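Local structure of protoporphyrinogen oxidase (Exiguobacterium sibiricum, 3LOV) at residues P59-L72 and V445-M457. The protein probably oxidises coproporphyrinogen III to coproporphyrin III in heme b biosynthesis, using a bound FAD and molecular oxygen. Residues are numbered along the deposited sequence; the frame is centred on the assembly and turned at random.
Sequences PDSYVARKHILTDL and VGLPDCVASAKTM. With FAD (flavin-adenine dinucleotide), chain B.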
loop_
_atom_site.group_PDB
_atom_site.type_symbol
_atom_site.label_atom_id
_atom_site.label_comp_id
_atom_site.label_asym_id
_atom_site.label_seq_id
_atom_site.Cartn_x
_atom_site.Cartn_y
_atom_site.Cartn_z
ATOM N N PRO A 59 -5.799 1.367 4.770
ATOM C CA PRO A 59 -5.684 2.229 3.576
ATOM C C PRO A 59 -6.724 3.375 3.612
ATOM O O PRO A 59 -7.872 3.158 4.001
ATOM C CB PRO A 59 -6.046 1.300 2.413
ATOM C CG PRO A 59 -5.958 -0.070 2.909
ATOM C CD PRO A 59 -6.083 -0.028 4.436
ATOM N N ASP A 60 -6.342 4.589 3.252
ATOM C CA ASP A 60 -7.339 5.653 3.239
ATOM C C ASP A 60 -7.857 5.947 1.842
ATOM O O ASP A 60 -8.893 6.590 1.692
ATOM C CB ASP A 60 -6.849 6.912 3.992
ATOM C CG ASP A 60 -5.864 7.760 3.204
ATOM O OD1 ASP A 60 -5.266 7.261 2.237
ATOM O OD2 ASP A 60 -5.711 8.947 3.566
ATOM N N SER A 61 -7.141 5.478 0.824
ATOM C CA SER A 61 -7.430 5.874 -0.548
ATOM C C SER A 61 -6.640 5.004 -1.515
ATOM O O SER A 61 -5.944 4.093 -1.094
ATOM C CB SER A 61 -7.068 7.359 -0.734
ATOM O OG SER A 61 -5.690 7.603 -0.511
ATOM N N TYR A 62 -6.777 5.281 -2.805
ATOM C CA TYR A 62 -6.070 4.586 -3.868
ATOM C C TYR A 62 -5.722 5.567 -4.979
ATOM O O TYR A 62 -6.363 6.597 -5.114
ATOM C CB TYR A 62 -6.865 3.397 -4.416
ATOM C CG TYR A 62 -8.152 3.740 -5.183
ATOM C CD1 TYR A 62 -9.380 3.861 -4.535
ATOM C CD2 TYR A 62 -8.111 3.945 -6.549
ATOM C CE1 TYR A 62 -10.542 4.189 -5.243
ATOM C CE2 TYR A 62 -9.236 4.278 -7.259
ATOM C CZ TYR A 62 -10.438 4.398 -6.619
ATOM O OH TYR A 62 -11.482 4.708 -7.384
ATOM N N VAL A 63 -4.694 5.228 -5.758
ATOM C CA VAL A 63 -4.226 6.033 -6.900
ATOM C C VAL A 63 -5.243 6.020 -8.035
ATOM O O VAL A 63 -5.524 4.950 -8.623
ATOM C CB VAL A 63 -2.881 5.488 -7.459
ATOM C CG1 VAL A 63 -2.454 6.241 -8.729
ATOM C CG2 VAL A 63 -1.792 5.546 -6.380
ATOM N N ALA A 64 -5.804 7.196 -8.362
ATOM C CA ALA A 64 -6.899 7.289 -9.334
ATOM C C ALA A 64 -6.507 6.710 -10.674
ATOM O O ALA A 64 -7.340 6.159 -11.352
ATOM C CB ALA A 64 -7.370 8.789 -9.501
ATOM N N ARG A 65 -5.225 6.813 -11.035
ATOM C CA ARG A 65 -4.739 6.376 -12.349
ATOM C C ARG A 65 -4.931 4.883 -12.497
ATOM O O ARG A 65 -5.056 4.382 -13.603
ATOM C CB ARG A 65 -3.260 6.756 -12.500
ATOM C CG ARG A 65 -2.655 6.495 -13.860
ATOM N N LYS A 66 -4.978 4.150 -11.376
ATOM C CA LYS A 66 -5.191 2.697 -11.425
ATOM C C LYS A 66 -6.688 2.436 -11.416
ATOM O O LYS A 66 -7.286 2.010 -10.406
ATOM C CB LYS A 66 -4.464 2.024 -10.265
ATOM C CG LYS A 66 -2.948 2.150 -10.364
ATOM C CD LYS A 66 -2.217 1.442 -9.199
ATOM C CE LYS A 66 -0.719 1.541 -9.405
ATOM N NZ LYS A 66 0.044 0.584 -8.585
ATOM N N HIS A 67 -7.293 2.741 -12.564
ATOM C CA HIS A 67 -8.748 2.916 -12.715
ATOM C C HIS A 67 -9.558 1.622 -12.612
ATOM O O HIS A 67 -10.793 1.689 -12.592
ATOM C CB HIS A 67 -9.049 3.563 -14.082
ATOM C CG HIS A 67 -8.688 2.685 -15.236
ATOM N ND1 HIS A 67 -9.544 1.719 -15.724
ATOM C CD2 HIS A 67 -7.545 2.583 -15.957
ATOM C CE1 HIS A 67 -8.945 1.078 -16.716
ATOM N NE2 HIS A 67 -7.744 1.600 -16.892
ATOM N N ILE A 68 -8.896 0.455 -12.537
ATOM C CA ILE A 68 -9.634 -0.793 -12.337
ATOM C C ILE A 68 -10.519 -0.743 -11.076
ATOM O O ILE A 68 -11.653 -1.228 -11.092
ATOM C CB ILE A 68 -8.713 -2.047 -12.328
ATOM C CG1 ILE A 68 -9.560 -3.319 -12.422
ATOM C CG2 ILE A 68 -7.812 -2.087 -11.073
ATOM C CD1 ILE A 68 -8.740 -4.589 -12.655
ATOM N N LEU A 69 -10.051 -0.072 -10.021
ATOM C CA LEU A 69 -10.799 -0.008 -8.778
ATOM C C LEU A 69 -11.956 1.002 -8.928
ATOM O O LEU A 69 -13.045 0.800 -8.376
ATOM C CB LEU A 69 -9.883 0.354 -7.593
ATOM C CG LEU A 69 -10.531 0.427 -6.188
ATOM C CD1 LEU A 69 -11.618 -0.647 -5.977
ATOM C CD2 LEU A 69 -9.474 0.300 -5.081
ATOM N N THR A 70 -11.695 2.101 -9.647
ATOM C CA THR A 70 -12.753 3.060 -10.023
ATOM C C THR A 70 -13.854 2.348 -10.793
ATOM O O THR A 70 -15.021 2.483 -10.469
ATOM C CB THR A 70 -12.190 4.198 -10.869
ATOM O OG1 THR A 70 -10.993 4.714 -10.257
ATOM C CG2 THR A 70 -13.260 5.338 -11.020
ATOM N N ASP A 71 -13.458 1.519 -11.752
ATOM C CA ASP A 71 -14.410 0.778 -12.564
ATOM C C ASP A 71 -15.261 -0.214 -11.746
ATOM O O ASP A 71 -16.498 -0.301 -11.927
ATOM C CB ASP A 71 -13.678 0.027 -13.659
ATOM C CG ASP A 71 -13.089 0.934 -14.703
ATOM O OD1 ASP A 71 -13.601 2.050 -14.905
ATOM O OD2 ASP A 71 -12.109 0.502 -15.335
ATOM N N LEU A 72 -14.608 -0.939 -10.832
ATOM C CA LEU A 72 -15.305 -1.836 -9.910
ATOM C C LEU A 72 -16.274 -1.033 -9.067
ATOM O O LEU A 72 -17.434 -1.445 -8.874
ATOM C CB LEU A 72 -14.309 -2.621 -9.022
ATOM C CG LEU A 72 -14.883 -3.643 -8.053
ATOM C CD1 LEU A 72 -15.647 -4.697 -8.893
ATOM C CD2 LEU A 72 -13.750 -4.311 -7.094
ATOM N N VAL A 445 1.352 -3.974 -4.059
ATOM C CA VAL A 445 0.806 -3.852 -2.734
ATOM C C VAL A 445 -0.542 -3.138 -2.612
ATOM O O VAL A 445 -1.294 -3.428 -1.694
ATOM C CB VAL A 445 1.873 -3.172 -1.833
ATOM C CG1 VAL A 445 1.284 -2.727 -0.525
ATOM C CG2 VAL A 445 3.020 -4.165 -1.639
ATOM N N GLY A 446 -0.869 -2.242 -3.538
ATOM C CA GLY A 446 -2.020 -1.329 -3.384
ATOM C C GLY A 446 -3.376 -1.932 -3.694
ATOM O O GLY A 446 -3.465 -2.952 -4.366
ATOM N N LEU A 447 -4.445 -1.282 -3.241
ATOM C CA LEU A 447 -5.791 -1.805 -3.419
ATOM C C LEU A 447 -6.103 -2.170 -4.881
ATOM O O LEU A 447 -6.619 -3.278 -5.154
ATOM C CB LEU A 447 -6.841 -0.873 -2.833
ATOM C CG LEU A 447 -6.760 -0.721 -1.334
ATOM C CD1 LEU A 447 -7.516 0.511 -0.875
ATOM C CD2 LEU A 447 -7.283 -1.931 -0.612
ATOM N N PRO A 448 -5.739 -1.284 -5.837
ATOM C CA PRO A 448 -5.997 -1.553 -7.255
ATOM C C PRO A 448 -5.190 -2.698 -7.821
ATOM O O PRO A 448 -5.701 -3.423 -8.689
ATOM C CB PRO A 448 -5.591 -0.245 -7.942
ATOM C CG PRO A 448 -5.714 0.771 -6.869
ATOM C CD PRO A 448 -5.167 0.059 -5.673
ATOM N N ASP A 449 -3.953 -2.858 -7.320
ATOM C CA ASP A 449 -3.080 -3.967 -7.717
ATOM C C ASP A 449 -3.661 -5.311 -7.269
ATOM O O ASP A 449 -3.594 -6.307 -7.972
ATOM C CB ASP A 449 -1.663 -3.805 -7.128
ATOM C CG ASP A 449 -0.954 -2.469 -7.560
ATOM O OD1 ASP A 449 -1.024 -2.081 -8.727
ATOM O OD2 ASP A 449 -0.339 -1.816 -6.702
ATOM N N CYS A 450 -4.170 -5.339 -6.054
ATOM C CA CYS A 450 -4.831 -6.514 -5.503
ATOM C C CYS A 450 -6.107 -6.852 -6.258
ATOM O O CYS A 450 -6.377 -8.029 -6.574
ATOM C CB CYS A 450 -5.122 -6.285 -4.023
ATOM S SG CYS A 450 -3.614 -6.376 -3.008
ATOM N N VAL A 451 -6.883 -5.837 -6.605
ATOM C CA VAL A 451 -8.066 -6.087 -7.415
ATOM C C VAL A 451 -7.684 -6.703 -8.768
ATOM O O VAL A 451 -8.242 -7.733 -9.138
ATOM C CB VAL A 451 -8.945 -4.831 -7.593
ATOM C CG1 VAL A 451 -10.044 -5.086 -8.657
ATOM C CG2 VAL A 451 -9.529 -4.394 -6.222
ATOM N N ALA A 452 -6.706 -6.122 -9.458
ATOM C CA ALA A 452 -6.176 -6.693 -10.666
ATOM C C ALA A 452 -5.632 -8.100 -10.469
ATOM O O ALA A 452 -5.705 -8.955 -11.386
ATOM C CB ALA A 452 -5.039 -5.798 -11.252
ATOM N N SER A 453 -4.981 -8.323 -9.325
ATOM C CA SER A 453 -4.388 -9.629 -9.022
ATOM C C SER A 453 -5.519 -10.664 -9.002
ATOM O O SER A 453 -5.438 -11.691 -9.698
ATOM C CB SER A 453 -3.620 -9.580 -7.671
ATOM O OG SER A 453 -3.004 -10.810 -7.312
ATOM N N ALA A 454 -6.576 -10.365 -8.258
ATOM C CA ALA A 454 -7.793 -11.199 -8.245
ATOM C C ALA A 454 -8.363 -11.413 -9.672
ATOM O O ALA A 454 -8.573 -12.545 -10.075
ATOM C CB ALA A 454 -8.894 -10.603 -7.309
ATOM N N LYS A 455 -8.594 -10.335 -10.429
ATOM C CA LYS A 455 -9.179 -10.457 -11.768
ATOM C C LYS A 455 -8.319 -11.320 -12.697
ATOM O O LYS A 455 -8.828 -12.231 -13.373
ATOM C CB LYS A 455 -9.371 -9.087 -12.393
ATOM C CG LYS A 455 -10.317 -9.062 -13.617
ATOM C CD LYS A 455 -10.178 -7.724 -14.354
ATOM C CE LYS A 455 -11.367 -7.423 -15.265
ATOM N NZ LYS A 455 -12.024 -8.664 -15.698
ATOM N N THR A 456 -7.016 -11.054 -12.746
ATOM C CA THR A 456 -6.166 -11.881 -13.601
ATOM C C THR A 456 -6.163 -13.363 -13.131
ATOM O O THR A 456 -6.135 -14.262 -13.966
ATOM C CB THR A 456 -4.736 -11.325 -13.674
ATOM O OG1 THR A 456 -4.815 -9.925 -13.931
ATOM C CG2 THR A 456 -3.942 -11.967 -14.798
HETATM N N MSE A 457 -6.167 -13.649 -11.825
HETATM C CA MSE A 457 -6.152 -15.065 -11.446
HETATM C C MSE A 457 -7.504 -15.719 -11.757
HETATM O O MSE A 457 -7.548 -16.826 -12.273
HETATM C CB MSE A 457 -5.725 -15.317 -10.007
HETATM C CG MSE A 457 -4.272 -14.979 -9.738
HETATM SE SE MSE A 457 -3.030 -16.051 -10.764
HETATM C CE MSE A 457 -2.251 -14.783 -12.028
HETATM P PA FAD B . -5.685 -8.613 3.574
HETATM O O1A FAD B . -6.424 -7.319 3.622
HETATM O O2A FAD B . -4.553 -8.824 4.509
HETATM O O5B FAD B . -6.734 -9.794 3.773
HETATM C C5B FAD B . -6.350 -11.109 4.083
HETATM C C4B FAD B . -7.591 -11.842 4.606
HETATM O O4B FAD B . -7.329 -13.241 4.747
HETATM C C3B FAD B . -8.022 -11.285 5.947
HETATM O O3B FAD B . -9.418 -11.048 5.993
HETATM C C2B FAD B . -7.575 -12.392 6.882
HETATM O O2B FAD B . -8.366 -12.505 8.012
HETATM C C1B FAD B . -7.731 -13.633 6.029
HETATM N N9A FAD B . -6.938 -14.799 6.448
HETATM C C8A FAD B . -5.687 -14.902 7.016
HETATM N N7A FAD B . -5.378 -16.207 7.223
HETATM C C5A FAD B . -6.440 -16.952 6.790
HETATM C C6A FAD B . -6.700 -18.323 6.726
HETATM N N6A FAD B . -5.794 -19.216 7.115
HETATM N N1A FAD B . -7.910 -18.769 6.219
HETATM C C2A FAD B . -8.838 -17.876 5.740
HETATM N N3A FAD B . -8.568 -16.521 5.779
HETATM C C4A FAD B . -7.411 -16.077 6.310
HETATM N N1 FAD B . -3.174 0.412 -0.425
HETATM C C2 FAD B . -3.667 1.472 -1.134
HETATM O O2 FAD B . -4.030 1.331 -2.309
HETATM N N3 FAD B . -3.736 2.709 -0.544
HETATM C C4 FAD B . -3.313 2.928 0.717
HETATM O O4 FAD B . -3.433 4.043 1.189
HETATM C C4X FAD B . -2.779 1.887 1.446
HETATM N N5 FAD B . -2.386 2.094 2.759
HETATM C C5X FAD B . -1.870 1.014 3.479
HETATM C C6 FAD B . -1.431 1.206 4.794
HETATM C C7 FAD B . -0.907 0.129 5.528
HETATM C C7M FAD B . -0.446 0.339 6.941
HETATM C C8 FAD B . -0.855 -1.159 4.964
HETATM C C8M FAD B . -0.286 -2.348 5.716
HETATM C C9 FAD B . -1.304 -1.365 3.663
HETATM C C9A FAD B . -1.809 -0.286 2.902
HETATM N N10 FAD B . -2.260 -0.490 1.592
HETATM C C10 FAD B . -2.736 0.610 0.867
HETATM C "C1'" FAD B . -2.210 -1.828 0.895
HETATM C "C2'" FAD B . -3.595 -2.508 1.032
HETATM O "O2'" FAD B . -3.840 -2.738 2.369
HETATM C "C3'" FAD B . -3.692 -3.842 0.280
HETATM O "O3'" FAD B . -3.771 -3.505 -1.099
HETATM C "C4'" FAD B . -4.934 -4.712 0.604
HETATM O "O4'" FAD B . -5.535 -4.493 1.866
HETATM C "C5'" FAD B . -4.595 -6.190 0.587
HETATM O "O5'" FAD B . -5.780 -6.931 0.735
HETATM P P FAD B . -5.706 -8.507 0.685
HETATM O O1P FAD B . -4.712 -9.006 -0.331
HETATM O O2P FAD B . -7.064 -9.165 0.641
HETATM O O3P FAD B . -5.049 -8.905 2.129
#
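L447 and P448, the first two residues of helix 447-463, pack against P59, Y62, K66 and L69 beside the flavin of this Rossmann-type amine oxidase fold. Polar contacts bring both segments to the pyrimidine side of the isoalloxazine. The amide of L447, at the helix N-terminus, gives a nearly straight bond to FAD O2 (2.8 Å, 166°), a placement in which the helix dipole could stabilise negative charge on the reduced flavin. From 59-72, S61 O accepts a weak bond from FAD N3; V445 O, just before the helix, accepts a hydrogen bond from the ribityl hydroxyl O3'.

Apolar packing follows. L447 CD1 meets P59 CB at 3.7 Å, and P59 in turn lies against the flavin at C4X. The pyrrolidine of P448 is wedged between Y62 and K66; its CB is pressed to 3.4 Å from K66 CB, tighter than usual for two carbons. L69 reaches L447 CB with its CD2, and its CG sits over the centre of the Y62 ring. Farther along, the axes of segments 68-72 and 447-457 cross at 74°, and I68 enters as a knob among P448, V451, A452 and K455. With CG1 anti to the backbone N (chi1 -168°), I68 sends CD1 out to K455 CD at 3.8 Å. L72, touching V451 with CD2, also meets Y21 of helix 14-26.

A salt bridge joins exposed K66 to partly exposed D449. D449 OD2 accepts the amide of G446, the N-cap residue, on its anti side, which helps fix the carboxylate. The extended chain of K66 crosses P448, and its NZ lies 2.9 Å from D449 OD1, on the syn lone pair, with a weak second bond to OD2.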